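Acetyltransferase (Agrobacterium tumefaciens, PDB 2FSR) probably transfers an acetyl group from acetyl-coenzyme A to an acceptor that is not known, as a member of the GNAT acetyltransferase family. Local coordinates at residues A[46-51]-A[70-75]. Numbering follows the deposited sequence.
Sequences PAYRDF and WGVFCH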
ATOM      1  N   PRO A  46      -5.118  -4.946  15.718  1.00  8.65           N
ATOM      2  CA  PRO A  46      -6.338  -4.375  16.266  1.00  8.23           C
ATOM      3  C   PRO A  46      -6.811  -3.076  15.598  1.00  7.86           C
ATOM      4  O   PRO A  46      -8.004  -2.975  15.283  1.00  8.57           O
ATOM      5  CB  PRO A  46      -5.993  -4.168  17.747  1.00  8.45           C
ATOM      6  CG  PRO A  46      -4.996  -5.247  18.034  1.00  9.16           C
ATOM      7  CD  PRO A  46      -4.137  -5.252  16.782  1.00  9.25           C
ATOM      8  N   ALA A  47      -5.914  -2.110  15.388  1.00  8.13           N
ATOM      9  CA  ALA A  47      -6.325  -0.827  14.775  1.00  9.32           C
ATOM     10  C   ALA A  47      -6.702  -1.068  13.315  1.00  9.47           C
ATOM     11  O   ALA A  47      -7.630  -0.433  12.776  1.00  9.81           O
ATOM     12  CB  ALA A  47      -5.220   0.193  14.887  1.00  9.46           C
ATOM     13  N   TYR A  48      -5.990  -1.996  12.668  1.00  8.96           N
ATOM     14  CA  TYR A  48      -6.298  -2.346  11.278  1.00  9.01           C
ATOM     15  C   TYR A  48      -7.700  -2.924  11.166  1.00  8.31           C
ATOM     16  O   TYR A  48      -8.455  -2.550  10.258  1.00  8.70           O
ATOM     17  CB  TYR A  48      -5.239  -3.333  10.757  1.00  8.54           C
ATOM     18  CG  TYR A  48      -5.387  -3.780   9.317  1.00  9.13           C
ATOM     19  CD1 TYR A  48      -4.900  -2.993   8.267  1.00  9.81           C
ATOM     20  CD2 TYR A  48      -6.001  -4.978   9.011  1.00  8.22           C
ATOM     21  CE1 TYR A  48      -5.032  -3.418   6.954  1.00 11.04           C
ATOM     22  CE2 TYR A  48      -6.137  -5.414   7.698  1.00  8.53           C
ATOM     23  CZ  TYR A  48      -5.657  -4.622   6.678  1.00  9.41           C
ATOM     24  OH  TYR A  48      -5.782  -5.061   5.374  1.00 11.45           O
ATOM     25  N   ARG A  49      -8.055  -3.819  12.088  1.00  8.17           N
ATOM     26  CA  ARG A  49      -9.357  -4.474  12.074  1.00  8.80           C
ATOM     27  C   ARG A  49     -10.448  -3.442  12.378  1.00  9.33           C
ATOM     28  O   ARG A  49     -11.500  -3.448  11.740  1.00  9.62           O
ATOM     29  CB  ARG A  49      -9.377  -5.622  13.097  1.00  8.69           C
ATOM     30  CG  ARG A  49     -10.713  -6.289  13.311  1.00  9.25           C
ATOM     31  CD  ARG A  49     -11.336  -6.845  12.034  1.00 11.22           C
ATOM     32  NE  ARG A  49     -12.712  -7.285  12.303  1.00 10.84           N
ATOM     33  CZ  ARG A  49     -13.721  -7.236  11.435  1.00 11.87           C
ATOM     34  NH1 ARG A  49     -13.534  -6.780  10.191  1.00 10.02           N
ATOM     35  NH2 ARG A  49     -14.941  -7.635  11.799  1.00 12.68           N
ATOM     36  N   ASP A  50     -10.200  -2.566  13.352  1.00 10.53           N
ATOM     37  CA  ASP A  50     -11.129  -1.463  13.645  1.00 11.53           C
ATOM     38  C   ASP A  50     -11.456  -0.695  12.360  1.00 11.58           C
ATOM     39  O   ASP A  50     -12.632  -0.469  12.039  1.00 12.33           O
ATOM     40  CB  ASP A  50     -10.544  -0.488  14.685  1.00 12.66           C
ATOM     41  CG  ASP A  50     -10.525  -1.050  16.109  1.00 15.27           C
ATOM     42  OD1 ASP A  50     -11.124  -2.117  16.379  1.00 18.91           O
ATOM     43  OD2 ASP A  50      -9.896  -0.392  16.974  1.00 18.72           O
ATOM     44  N   PHE A  51     -10.420  -0.357  11.599  1.00 10.80           N
ATOM     45  CA  PHE A  51     -10.617   0.370  10.347  1.00 10.39           C
ATOM     46  C   PHE A  51     -11.427  -0.471   9.350  1.00 10.39           C
ATOM     47  O   PHE A  51     -12.416  -0.006   8.770  1.00 10.20           O
ATOM     48  CB  PHE A  51      -9.263   0.754   9.727  1.00 11.40           C
ATOM     49  CG  PHE A  51      -9.374   1.317   8.325  1.00 11.77           C
ATOM     50  CD1 PHE A  51      -9.683   2.651   8.135  1.00 13.85           C
ATOM     51  CD2 PHE A  51      -9.178   0.512   7.215  1.00 11.87           C
ATOM     52  CE1 PHE A  51      -9.796   3.183   6.831  1.00 14.71           C
ATOM     53  CE2 PHE A  51      -9.287   1.035   5.912  1.00 14.13           C
ATOM     54  CZ  PHE A  51      -9.596   2.371   5.733  1.00 13.61           C
ATOM     55  N   TRP A  70      -8.397 -10.551   8.179  1.00  7.00           N
ATOM     56  CA  TRP A  70      -7.205 -11.327   8.480  1.00  7.17           C
ATOM     57  C   TRP A  70      -6.492 -11.784   7.202  1.00  7.14           C
ATOM     58  O   TRP A  70      -5.264 -11.692   7.113  1.00  8.36           O
ATOM     59  CB  TRP A  70      -7.567 -12.519   9.372  1.00  6.61           C
ATOM     60  CG  TRP A  70      -6.403 -13.405   9.739  1.00  6.98           C
ATOM     61  CD1 TRP A  70      -6.234 -14.723   9.400  1.00  6.88           C
ATOM     62  CD2 TRP A  70      -5.234 -13.031  10.501  1.00  7.55           C
ATOM     63  NE1 TRP A  70      -5.030 -15.196   9.895  1.00  7.07           N
ATOM     64  CE2 TRP A  70      -4.399 -14.182  10.574  1.00  6.58           C
ATOM     65  CE3 TRP A  70      -4.802 -11.840  11.117  1.00  6.19           C
ATOM     66  CZ2 TRP A  70      -3.176 -14.180  11.255  1.00  7.00           C
ATOM     67  CZ3 TRP A  70      -3.578 -11.846  11.787  1.00  7.46           C
ATOM     68  CH2 TRP A  70      -2.779 -13.014  11.859  1.00  6.19           C
ATOM     69  N   GLY A  71      -7.255 -12.264   6.229  1.00  8.27           N
ATOM     70  CA  GLY A  71      -6.644 -12.664   4.960  1.00  7.41           C
ATOM     71  C   GLY A  71      -5.915 -11.520   4.265  1.00  7.56           C
ATOM     72  O   GLY A  71      -4.802 -11.720   3.787  1.00  8.74           O
ATOM     73  N   VAL A  72      -6.516 -10.330   4.197  1.00  7.15           N
ATOM     74  CA  VAL A  72      -5.795  -9.187   3.591  1.00  7.93           C
ATOM     75  C   VAL A  72      -4.532  -8.818   4.380  1.00  7.36           C
ATOM     76  O   VAL A  72      -3.472  -8.552   3.800  1.00  6.91           O
ATOM     77  CB  VAL A  72      -6.710  -7.944   3.448  1.00  8.10           C
ATOM     78  CG1 VAL A  72      -5.955  -6.790   2.770  1.00 10.36           C
ATOM     79  CG2 VAL A  72      -7.950  -8.301   2.618  1.00 10.47           C
ATOM     80  N   PHE A  73      -4.626  -8.810   5.711  1.00  7.00           N
ATOM     81  CA  PHE A  73      -3.462  -8.469   6.545  1.00  6.55           C
ATOM     82  C   PHE A  73      -2.325  -9.467   6.284  1.00  6.16           C
ATOM     83  O   PHE A  73      -1.160  -9.096   6.171  1.00  6.16           O
ATOM     84  CB  PHE A  73      -3.901  -8.486   8.012  1.00  7.13           C
ATOM     85  CG  PHE A  73      -2.916  -7.883   8.985  1.00  6.91           C
ATOM     86  CD1 PHE A  73      -2.764  -6.482   9.094  1.00  7.46           C
ATOM     87  CD2 PHE A  73      -2.210  -8.711   9.866  1.00  6.82           C
ATOM     88  CE1 PHE A  73      -1.886  -5.925  10.037  1.00  7.49           C
ATOM     89  CE2 PHE A  73      -1.332  -8.158  10.825  1.00  7.53           C
ATOM     90  CZ  PHE A  73      -1.170  -6.760  10.899  1.00  8.78           C
ATOM     91  N   CYS A  74      -2.682 -10.747   6.190  1.00  6.50           N
ATOM     92  CA  CYS A  74      -1.670 -11.761   5.900  1.00  6.47           C
ATOM     93  C   CYS A  74      -1.087 -11.634   4.479  1.00  6.17           C
ATOM     94  O   CYS A  74       0.138 -11.784   4.313  1.00  7.57           O
ATOM     95  CB  CYS A  74      -2.237 -13.144   6.106  1.00  6.13           C
ATOM     96  SG  CYS A  74      -2.539 -13.554   7.877  1.00  7.76           S
ATOM     97  N   HIS A  75      -1.943 -11.317   3.506  1.00  6.43           N
ATOM     98  CA  HIS A  75      -1.508 -11.021   2.122  1.00  6.39           C
ATOM     99  C   HIS A  75      -0.530  -9.835   2.151  1.00  7.28           C
ATOM    100  O   HIS A  75       0.526  -9.857   1.499  1.00  7.82           O
ATOM    101  CB  HIS A  75      -2.751 -10.733   1.275  1.00  6.13           C
ATOM    102  CG  HIS A  75      -2.505  -9.842   0.100  1.00  6.17           C
ATOM    103  ND1 HIS A  75      -2.392 -10.334  -1.184  1.00  7.14           N
ATOM    104  CD2 HIS A  75      -2.392  -8.494   0.011  1.00  8.79           C
ATOM    105  CE1 HIS A  75      -2.210  -9.320  -2.018  1.00  7.51           C
ATOM    106  NE2 HIS A  75      -2.232  -8.193  -1.322  1.00  8.91           N
TER
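Tyr48 carries the whole contact from the side of helix 45-53, meeting Phe73 with a ring face and Val72 with its hydroxyl end. No hydrogen bond spans the segments: their mutual burial of 163 Å² comes almost entirely from these three side chains. The aromatic part rests on two rings whose centroids lie 5.1 Å apart and whose planes are inclined at 50°, an oblique aromatic contact. Phe73 CD1 sits over one face of the tyrosine ring, displaced toward the rim, with its closest approach of 3.6 Å to Tyr48 CD2. On the same phenylalanine, CB reaches Tyr48 CE2 at 3.8 Å, so the root of the side chain takes part as well as the ring. The two side chains run past each other in opposite directions, each reaching toward the other helix. In Tyr48, CG lies anti to the backbone N (chi1 -179°), which carries the ring out toward helix 66-83 across a gap where the nearest CA atoms, those of Tyr48 and Phe73, are 8.2 Å apart.

The GNAT fold commonly places two helices after its first core strand and before the next; helices 45-53 and 66-83, between strands 35-38 and 87-92, are consistent with that pair, and Tyr48 joins them. Phe45 extends the aromatic cluster, meeting both Phe73 and Trp70 edge-to-face, while Leu40 also touches Phe73.

The hydroxyl end of Tyr48 meets a methyl group of Val72. Val72 CG1 approaches near the ring plane, 3.1 Å from Tyr48 OH, a tight van der Waals approach, and the valine side chain crosses that of Tyr48 at about a right angle. Val72 CB stands 3.6 Å from Tyr48 OH. Thr69 and Asp76, also on helix 66-83, touch the Tyr48 side chain too.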